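Local coordinates for DNA ligase (Alteromonas mediterranea, PDB 6GDR), which probably seals nicks in duplex DNA through adenylated intermediates, using only a nucleotidyltransferase domain and an OB-like domain to hold its substrate, at residues L74-A77 against E82-A85; G37-W42 against R48-N53; G232-L237 against R259-V264. One frame throughout, in Å; residues are numbered along the deposited sequence.

Contact 1: residues L74-A77 against E82-A85; sequences LWIA and ERTA. With nucleotides of chain A.
I76 meets T84 and R83 where the end of strand 70-75 turns back beside helix 81-89. Its contacts are dispersive. I76 CD1 touches T84 OG1 at 3.4 Å, and the two side chains slide past each other in opposite directions. Toward R83 the same methyl lies over one face of the guanidinium, with I76 CD1 4.1 Å from R83 CZ and offset toward the rim, and the two side chains cross at about a right angle. T84 CG2 approaches the carbonyl oxygen of L74, at 3.5 Å; with OG1 beside the backbone N (chi1 -60°), CG2 lies anti to that N and faces the strand, while OG1 can reach Q80 O.

Polar contact is made through water. Water 1 accepts from I76 N at 2.6 Å and donates to T84 OG1, also at 2.6 Å, with a weak further bond to A77 O. T84 OG1 itself bonds the carbonyl of Q80 one helical turn back, so two hydrogen bonds hold this hydroxyl.

E82 takes no part in the strand packing. Its CG lies 3.6 Å from O3' of DG14 of chain A, while OE2 accepts from K277 N of the OB-like domain. L74 is bonded through its backbone to I38 and W75 to R129, so the connection leads from the middle of the sheet, between strands 38-42 and 129-134, into a helix lying beside the DNA.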
# COMPACT_ATOMS: atom_id res chain seq x y z
N LEU D 74 4.11 -4.28 -8.60
CA LEU D 74 4.13 -3.70 -9.94
C LEU D 74 4.04 -2.18 -9.82
O LEU D 74 3.05 -1.66 -9.30
CB LEU D 74 2.99 -4.26 -10.78
CG LEU D 74 3.05 -5.77 -11.04
CD1 LEU D 74 1.81 -6.24 -11.77
CD2 LEU D 74 4.30 -6.13 -11.83
N TRP D 75 5.06 -1.49 -10.31
CA TRP D 75 5.26 -0.09 -9.97
C TRP D 75 6.06 0.59 -11.07
O TRP D 75 6.93 -0.02 -11.69
CB TRP D 75 5.97 0.03 -8.61
CG TRP D 75 6.23 1.42 -8.12
CD1 TRP D 75 5.31 2.28 -7.59
CD2 TRP D 75 7.49 2.09 -8.08
NE1 TRP D 75 5.93 3.46 -7.24
CE2 TRP D 75 7.27 3.36 -7.53
CE3 TRP D 75 8.79 1.74 -8.47
CZ2 TRP D 75 8.29 4.29 -7.35
CZ3 TRP D 75 9.81 2.66 -8.29
CH2 TRP D 75 9.55 3.92 -7.74
N ILE D 76 5.74 1.86 -11.30
CA ILE D 76 6.42 2.67 -12.31
C ILE D 76 7.28 3.71 -11.60
O ILE D 76 8.51 3.67 -11.67
CB ILE D 76 5.42 3.35 -13.26
CG1 ILE D 76 4.56 2.30 -13.98
CG2 ILE D 76 6.14 4.22 -14.28
CD1 ILE D 76 3.33 2.87 -14.65
N ALA D 77 6.63 4.65 -10.92
CA ALA D 77 7.31 5.71 -10.19
C ALA D 77 6.36 6.23 -9.13
O ALA D 77 5.21 5.79 -9.02
CB ALA D 77 7.77 6.82 -11.14
N GLU D 82 -2.86 5.44 -9.84
CA GLU D 82 -4.05 5.34 -10.69
C GLU D 82 -3.68 4.85 -12.08
O GLU D 82 -4.32 3.93 -12.62
CB GLU D 82 -4.76 6.69 -10.77
CG GLU D 82 -5.43 7.14 -9.48
CD GLU D 82 -4.60 8.12 -8.68
OE1 GLU D 82 -3.35 8.09 -8.81
OE2 GLU D 82 -5.19 8.94 -7.94
N ARG D 83 -2.65 5.44 -12.68
CA ARG D 83 -2.21 5.00 -14.00
C ARG D 83 -1.69 3.57 -13.96
O ARG D 83 -1.98 2.77 -14.86
CB ARG D 83 -1.14 5.96 -14.53
CG ARG D 83 -0.44 5.50 -15.79
CD ARG D 83 0.22 6.66 -16.51
NE ARG D 83 1.49 6.29 -17.13
CZ ARG D 83 2.68 6.44 -16.56
NH1 ARG D 83 2.80 6.97 -15.35
NH2 ARG D 83 3.77 6.07 -17.21
N THR D 84 -0.92 3.23 -12.92
CA THR D 84 -0.41 1.87 -12.80
C THR D 84 -1.55 0.86 -12.69
O THR D 84 -1.54 -0.18 -13.35
CB THR D 84 0.51 1.76 -11.58
OG1 THR D 84 1.62 2.66 -11.73
CG2 THR D 84 1.04 0.33 -11.42
N ALA D 85 -2.54 1.16 -11.85
CA ALA D 85 -3.68 0.26 -11.72
C ALA D 85 -4.47 0.14 -13.02
O ALA D 85 -5.15 -0.86 -13.22
CB ALA D 85 -4.60 0.75 -10.59
P DG A 14 -11.05 10.10 -7.15
OP1 DG A 14 -10.00 11.10 -7.41
OP2 DG A 14 -12.46 10.39 -7.50
O5' DG A 14 -10.65 8.73 -7.88
C5' DG A 14 -9.33 8.23 -7.76
C4' DG A 14 -9.16 6.95 -8.55
O4' DG A 14 -9.85 5.87 -7.88
C3' DG A 14 -9.71 6.99 -9.98
O3' DG A 14 -8.66 6.85 -10.93
C2' DG A 14 -10.71 5.83 -10.05
C1' DG A 14 -10.36 4.98 -8.84
N9 DG A 14 -11.49 4.26 -8.26
C8 DG A 14 -12.63 4.81 -7.72
N7 DG A 14 -13.47 3.92 -7.27
C5 DG A 14 -12.84 2.71 -7.52
C6 DG A 14 -13.27 1.39 -7.25
O6 DG A 14 -14.33 1.02 -6.72
N1 DG A 14 -12.34 0.44 -7.66
C2 DG A 14 -11.14 0.73 -8.27
N2 DG A 14 -10.37 -0.31 -8.59
N3 DG A 14 -10.72 1.97 -8.53
C4 DG A 14 -11.62 2.90 -8.13
O HOH W 1 3.68 3.12 -10.23

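Contact 2: residues G37-W42 against R48-N53; sequences GIRARW and RTRNNN. With AMP (adenosine monophosphate), chain G; nucleotides of chain B.
R41 and R48 form an antiparallel hydrogen-bonded pair at the edge of the sheet: R41 N donates to R48 O at 2.8 Å, nearly straight at 167°, while the return bond from R48 N to R41 O is 3.1 Å long and more bent. A40 adds a CA-H...O contact to R48 O, and after R48 the second segment leaves the pairing in a type I turn from T49 to N52.

Among the side chains, R39 and R50 lie together beside AMP. R39 runs extended from CG to NE, its CG anti to the backbone N (chi1 -171°), and packs its methylenes against the ribose, CG being 3.2 Å from AMP O2'. R39 CD then rests over one face of the R50 guanidinium, 3.8 Å from NH1. A bend at chi3 (-51°) brings the R50 group round so that NH1 donates to AMP O3' at 2.9 Å and NE to OP2 of DC10 of chain B at 3.1 Å. The backbone NH of R39 takes the other oxygen of that phosphate, OP1. One nucleotide to the 5' side, T49 OG1 and N51 N both donate to OP1 of DC9 of chain B, and water 2 ties R39 O and R50 N to DC9 O3'.

R41 and R48 send their charged ends away, to D71 and E46 respectively. At the pocket, the DC10 phosphate at R50 and D71, weakly paired with R39, probably offset the like charge of the two arginines. DC9 O3' and DC10 P of chain B stand 1.6 Å apart, at bonding distance, with AMP alongside, consistent with a sealed nick before nucleotide release; R50, bonded to both, spans AMP and the DNA backbone.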
# COMPACT_ATOMS: atom_id res chain seq x y z
N GLY D 37 2.03 0.82 -5.65
CA GLY D 37 1.77 0.08 -6.87
C GLY D 37 0.68 -0.95 -6.66
O GLY D 37 -0.25 -0.77 -5.86
N ILE D 38 0.80 -2.05 -7.40
CA ILE D 38 -0.12 -3.18 -7.30
C ILE D 38 0.68 -4.39 -6.83
O ILE D 38 1.71 -4.73 -7.43
CB ILE D 38 -0.80 -3.48 -8.65
CG1 ILE D 38 -1.60 -2.27 -9.14
CG2 ILE D 38 -1.69 -4.71 -8.54
CD1 ILE D 38 -2.82 -1.93 -8.29
N ARG D 39 0.20 -5.04 -5.77
CA ARG D 39 0.84 -6.26 -5.30
C ARG D 39 0.59 -7.39 -6.28
O ARG D 39 -0.51 -7.55 -6.82
CB ARG D 39 0.30 -6.64 -3.92
CG ARG D 39 1.07 -7.78 -3.26
CD ARG D 39 0.35 -8.29 -2.02
NE ARG D 39 1.29 -8.84 -1.04
CZ ARG D 39 1.85 -10.04 -1.12
NH1 ARG D 39 1.58 -10.84 -2.15
NH2 ARG D 39 2.69 -10.44 -0.18
N ALA D 40 1.63 -8.19 -6.52
CA ALA D 40 1.54 -9.29 -7.46
C ALA D 40 2.45 -10.42 -7.01
O ALA D 40 3.59 -10.18 -6.60
CB ALA D 40 1.90 -8.86 -8.88
N ARG D 41 1.95 -11.65 -7.08
CA ARG D 41 2.73 -12.84 -6.79
C ARG D 41 3.13 -13.51 -8.10
O ARG D 41 2.28 -13.74 -8.97
CB ARG D 41 1.94 -13.81 -5.92
CG ARG D 41 2.46 -15.24 -5.95
CD ARG D 41 1.96 -16.04 -4.77
NE ARG D 41 2.56 -15.59 -3.52
CZ ARG D 41 2.21 -16.03 -2.31
NH1 ARG D 41 1.25 -16.94 -2.18
NH2 ARG D 41 2.81 -15.56 -1.23
N TRP D 42 4.42 -13.81 -8.23
CA TRP D 42 4.94 -14.48 -9.41
C TRP D 42 4.93 -15.99 -9.17
O TRP D 42 5.62 -16.49 -8.28
CB TRP D 42 6.36 -13.99 -9.72
CG TRP D 42 7.01 -14.72 -10.86
CD1 TRP D 42 8.21 -15.37 -10.83
CD2 TRP D 42 6.50 -14.88 -12.19
NE1 TRP D 42 8.48 -15.92 -12.06
CE2 TRP D 42 7.45 -15.63 -12.91
CE3 TRP D 42 5.34 -14.45 -12.84
CZ2 TRP D 42 7.27 -15.97 -14.25
CZ3 TRP D 42 5.16 -14.79 -14.16
CH2 TRP D 42 6.12 -15.54 -14.86
N ARG D 48 -0.31 -12.90 -10.37
CA ARG D 48 -1.63 -12.86 -9.78
C ARG D 48 -1.67 -11.83 -8.66
O ARG D 48 -0.66 -11.58 -7.99
CB ARG D 48 -2.06 -14.23 -9.26
CG ARG D 48 -2.23 -15.27 -10.35
CD ARG D 48 -2.96 -16.50 -9.84
NE ARG D 48 -3.31 -17.41 -10.93
CZ ARG D 48 -4.43 -17.34 -11.64
NH1 ARG D 48 -5.34 -16.40 -11.39
NH2 ARG D 48 -4.65 -18.21 -12.62
N THR D 49 -2.84 -11.24 -8.46
CA THR D 49 -3.02 -10.16 -7.50
C THR D 49 -3.09 -10.72 -6.08
O THR D 49 -2.92 -11.92 -5.84
CB THR D 49 -4.29 -9.37 -7.82
OG1 THR D 49 -5.43 -10.20 -7.64
CG2 THR D 49 -4.26 -8.86 -9.25
N ARG D 50 -3.34 -9.82 -5.12
CA ARG D 50 -3.43 -10.23 -3.72
C ARG D 50 -4.43 -11.36 -3.53
O ARG D 50 -4.19 -12.29 -2.76
CB ARG D 50 -3.82 -9.03 -2.86
CG ARG D 50 -3.87 -9.32 -1.36
CD ARG D 50 -4.56 -8.20 -0.60
NE ARG D 50 -4.01 -6.89 -0.93
CZ ARG D 50 -2.91 -6.37 -0.39
NH1 ARG D 50 -2.22 -7.04 0.52
NH2 ARG D 50 -2.49 -5.17 -0.77
N ASN D 51 -5.56 -11.29 -4.23
CA ASN D 51 -6.63 -12.27 -4.10
C ASN D 51 -6.70 -13.20 -5.31
O ASN D 51 -7.76 -13.74 -5.64
CB ASN D 51 -7.97 -11.57 -3.89
CG ASN D 51 -8.01 -10.79 -2.58
OD1 ASN D 51 -7.48 -11.25 -1.57
ND2 ASN D 51 -8.63 -9.62 -2.60
N ASN D 52 -5.56 -13.39 -5.99
CA ASN D 52 -5.39 -14.45 -6.97
C ASN D 52 -6.21 -14.23 -8.24
O ASN D 52 -6.61 -15.19 -8.91
CB ASN D 52 -5.72 -15.82 -6.37
CG ASN D 52 -4.84 -16.15 -5.18
OD1 ASN D 52 -5.33 -16.45 -4.09
ND2 ASN D 52 -3.53 -16.11 -5.38
N ASN D 53 -6.47 -12.97 -8.59
CA ASN D 53 -6.98 -12.65 -9.91
C ASN D 53 -5.81 -12.60 -10.89
O ASN D 53 -4.79 -11.98 -10.61
CB ASN D 53 -7.73 -11.32 -9.90
CG ASN D 53 -8.93 -11.34 -8.98
OD1 ASN D 53 -8.97 -12.08 -8.00
ND2 ASN D 53 -9.92 -10.52 -9.30
P AMP G . -1.31 -2.06 2.84
O1P AMP G . -0.62 -1.17 1.83
O2P AMP G . -1.78 -1.46 4.14
O5' AMP G . -0.31 -3.28 3.18
C5' AMP G . 1.03 -3.23 2.72
C4' AMP G . 1.09 -3.56 1.23
O4' AMP G . 2.04 -2.71 0.58
C3' AMP G . 1.48 -4.99 0.91
O3' AMP G . 0.36 -5.70 0.37
C2' AMP G . 2.61 -4.90 -0.09
O2' AMP G . 2.34 -5.67 -1.26
C1' AMP G . 2.72 -3.42 -0.46
N9 AMP G . 4.10 -2.88 -0.60
C8 AMP G . 4.39 -1.86 -1.44
N7 AMP G . 5.71 -1.54 -1.38
C5 AMP G . 6.28 -2.37 -0.50
C6 AMP G . 7.65 -2.57 0.03
N6 AMP G . 8.67 -1.79 -0.41
N1 AMP G . 7.85 -3.54 0.94
C2 AMP G . 6.84 -4.31 1.38
N3 AMP G . 5.57 -4.18 0.94
C4 AMP G . 5.23 -3.25 0.02
P DC B 9 -7.98 -7.68 -5.67
OP1 DC B 9 -6.91 -8.74 -5.71
OP2 DC B 9 -8.51 -7.48 -4.27
O5' DC B 9 -7.47 -6.33 -6.27
C5' DC B 9 -6.08 -6.12 -6.39
C4' DC B 9 -5.84 -4.71 -6.92
O4' DC B 9 -6.92 -4.19 -7.38
C3' DC B 9 -5.42 -3.78 -5.73
O3' DC B 9 -4.11 -3.83 -5.57
C2' DC B 9 -5.90 -2.38 -6.18
C1' DC B 9 -7.00 -2.63 -6.87
N1 DC B 9 -8.12 -2.46 -6.06
C2 DC B 9 -8.72 -1.14 -5.92
O2 DC B 9 -8.24 -0.19 -6.51
N3 DC B 9 -9.90 -0.96 -5.08
C4 DC B 9 -10.47 -2.05 -4.38
N4 DC B 9 -11.61 -1.85 -3.57
C5 DC B 9 -9.87 -3.39 -4.52
C6 DC B 9 -8.69 -3.57 -5.36
P DC B 10 -3.47 -4.04 -4.11
OP1 DC B 10 -2.04 -4.34 -4.30
OP2 DC B 10 -4.33 -4.98 -3.36
O5' DC B 10 -3.60 -2.59 -3.44
C5' DC B 10 -2.92 -1.49 -4.03
C4' DC B 10 -3.47 -0.17 -3.54
O4' DC B 10 -4.87 -0.05 -3.89
C3' DC B 10 -3.44 0.03 -2.04
O3' DC B 10 -2.15 0.44 -1.59
C2' DC B 10 -4.50 1.12 -1.85
C1' DC B 10 -5.52 0.81 -2.96
N1 DC B 10 -6.75 0.13 -2.46
C2 DC B 10 -7.85 0.90 -2.07
O2 DC B 10 -7.79 2.14 -2.16
N3 DC B 10 -8.96 0.28 -1.61
C4 DC B 10 -8.98 -1.05 -1.52
N4 DC B 10 -10.10 -1.62 -1.06
C5 DC B 10 -7.87 -1.85 -1.91
C6 DC B 10 -6.78 -1.23 -2.36
O HOH W 2 -3.14 -6.81 -5.82

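Contact 3: residues G232-L237 against R259-V264; sequences GMMGSL and RAPPAV. Unlike the reference sequence in segment 259-264: R259 (reference Gln), V264 (reference Ile). With nucleotides of chain A.
M233 and R259 lie side by side and point the same way. M233 CE reaches R259 NH2 at 3.6 Å, approaching the guanidinium obliquely, and M233 SD stands 3.8 Å from the same nitrogen. Both chains bend at chi3, and their CG atoms also run alongside each other at 4.1 Å. R259, which replaces the glutamine of the reference sequence, is the first residue to leave helical geometry after helix 255-258.

M234 meets P261 differently. The side chains cross at a slant, M234 CB resting against P261 CG at 3.8 Å. With CG opposite the backbone N (chi1 -177°) and further bends at chi2 and chi3, the thioether curls back so that M234 CE lies 4.0 Å from P261 CB. Both CB and CE of M234 therefore touch the P261 ring.

In the OB-like domain the strand carries a classic beta bulge where it passes the DNA: G235 and S236 of strand 234-240 both face F224 on strand 214-225. G235 O comes within 3.4 Å of C4' of DG11 of chain A, and S236 CB packs near O3' of the same nucleotide, while S236 OG bonds a phosphate. R258 NH1 bonds the carbonyls of M234 and G235, tying the end of helix 255-258 to M234 and the bulge residue G235.

Further along, L237 and P262 cross at about a right angle, with CD1 of the leucine 4.2 Å from P262 CG. The touching parts, 233-237 and 259-262, run in nearly the same direction, 19° apart, and no hydrogen bond joins the two segments; P262 O instead accepts from H223 NE2 on strand 214-225.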
# COMPACT_ATOMS: atom_id res chain seq x y z
N GLY D 232 -31.13 2.00 8.24
CA GLY D 232 -31.74 3.04 9.06
C GLY D 232 -30.74 3.89 9.81
O GLY D 232 -31.12 4.57 10.77
N MET D 233 -29.48 3.87 9.40
CA MET D 233 -28.42 4.65 10.03
C MET D 233 -27.63 5.37 8.94
O MET D 233 -27.78 5.10 7.75
CB MET D 233 -27.49 3.76 10.87
CG MET D 233 -28.19 3.04 12.01
SD MET D 233 -27.24 1.65 12.65
CE MET D 233 -25.72 2.46 13.14
N MET D 234 -26.78 6.30 9.37
CA MET D 234 -25.97 7.07 8.44
C MET D 234 -24.81 6.22 7.93
O MET D 234 -24.06 5.65 8.73
CB MET D 234 -25.45 8.34 9.10
CG MET D 234 -24.65 9.24 8.17
SD MET D 234 -22.93 8.74 7.98
CE MET D 234 -22.28 9.07 9.62
N GLY D 235 -24.66 6.15 6.61
CA GLY D 235 -23.57 5.41 6.01
C GLY D 235 -22.38 6.29 5.70
O GLY D 235 -21.23 5.91 5.98
N SER D 236 -22.62 7.47 5.13
CA SER D 236 -21.55 8.39 4.79
C SER D 236 -22.08 9.81 4.81
O SER D 236 -23.29 10.04 4.89
CB SER D 236 -20.95 8.05 3.42
OG SER D 236 -21.92 8.16 2.40
N LEU D 237 -21.16 10.76 4.73
CA LEU D 237 -21.47 12.18 4.73
C LEU D 237 -20.80 12.84 3.53
O LEU D 237 -19.60 12.63 3.31
CB LEU D 237 -21.00 12.86 6.02
CG LEU D 237 -21.49 12.26 7.34
CD1 LEU D 237 -20.81 12.96 8.51
CD2 LEU D 237 -23.00 12.38 7.46
N ARG D 259 -25.97 6.92 14.50
CA ARG D 259 -27.29 7.34 14.94
C ARG D 259 -27.20 8.77 15.46
O ARG D 259 -26.40 9.06 16.36
CB ARG D 259 -27.80 6.40 16.03
CG ARG D 259 -27.92 4.95 15.58
CD ARG D 259 -28.35 4.04 16.73
NE ARG D 259 -27.21 3.60 17.54
CZ ARG D 259 -26.55 2.45 17.37
NH1 ARG D 259 -25.53 2.15 18.16
NH2 ARG D 259 -26.90 1.61 16.41
N ALA D 260 -27.99 9.67 14.89
CA ALA D 260 -27.86 11.09 15.18
C ALA D 260 -26.46 11.55 14.77
O ALA D 260 -25.63 11.84 15.64
CB ALA D 260 -28.13 11.38 16.65
N PRO D 261 -26.18 11.62 13.48
CA PRO D 261 -24.83 12.00 13.03
C PRO D 261 -24.66 13.51 13.01
O PRO D 261 -25.60 14.25 13.32
CB PRO D 261 -24.76 11.41 11.62
CG PRO D 261 -26.17 11.48 11.14
CD PRO D 261 -27.04 11.24 12.35
N PRO D 262 -23.47 13.99 12.64
CA PRO D 262 -23.28 15.44 12.49
C PRO D 262 -24.29 16.03 11.52
O PRO D 262 -24.38 15.61 10.36
CB PRO D 262 -21.85 15.55 11.96
CG PRO D 262 -21.17 14.32 12.46
CD PRO D 262 -22.22 13.25 12.45
N ALA D 263 -25.06 17.00 12.00
CA ALA D 263 -26.11 17.60 11.18
C ALA D 263 -25.51 18.35 10.00
O ALA D 263 -24.36 18.82 10.04
CB ALA D 263 -26.95 18.56 12.02
N VAL D 264 -26.30 18.48 8.93
CA VAL D 264 -25.85 19.20 7.75
C VAL D 264 -25.53 20.64 8.13
O VAL D 264 -26.22 21.25 8.96
CB VAL D 264 -26.91 19.14 6.64
CG1 VAL D 264 -26.44 19.89 5.40
CG2 VAL D 264 -27.24 17.69 6.29
P DG A 11 -22.39 0.72 4.02
OP1 DG A 11 -23.61 1.54 4.16
OP2 DG A 11 -22.34 -0.36 3.00
O5' DG A 11 -21.14 1.68 3.77
C5' DG A 11 -20.93 2.80 4.63
C4' DG A 11 -19.58 3.45 4.36
O4' DG A 11 -18.52 2.61 4.86
C3' DG A 11 -19.24 3.65 2.89
O3' DG A 11 -19.83 4.83 2.38
C2' DG A 11 -17.72 3.74 2.93
C1' DG A 11 -17.33 2.85 4.11
N9 DG A 11 -16.76 1.57 3.70
C8 DG A 11 -17.42 0.38 3.54
N7 DG A 11 -16.65 -0.60 3.16
C5 DG A 11 -15.39 -0.01 3.06
C6 DG A 11 -14.15 -0.57 2.68
O6 DG A 11 -13.90 -1.74 2.35
N1 DG A 11 -13.12 0.37 2.71
C2 DG A 11 -13.28 1.69 3.05
N2 DG A 11 -12.18 2.46 3.02
N3 DG A 11 -14.44 2.23 3.40
C4 DG A 11 -15.45 1.32 3.38

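In the fold
Along the chain the order is contact 2, contact 1, contact 3, each closing before the next opens. Contacts 1 and 2 have centres 13 Å apart and share the five-stranded mixed sheet of the nucleotidyltransferase domain, where strands 38-42 and 70-75 are neighbours. Contact 3 belongs to the antiparallel sheet of the OB-like domain, its centre 36 Å from both others. DNA lies against all three: contact 2 meets chain B, contacts 1 and 3 meet chain A. Contacts 1 and 3 do not touch, their nearest atoms being about 19 Å apart, consistent with two domains that grip the duplex at separate places.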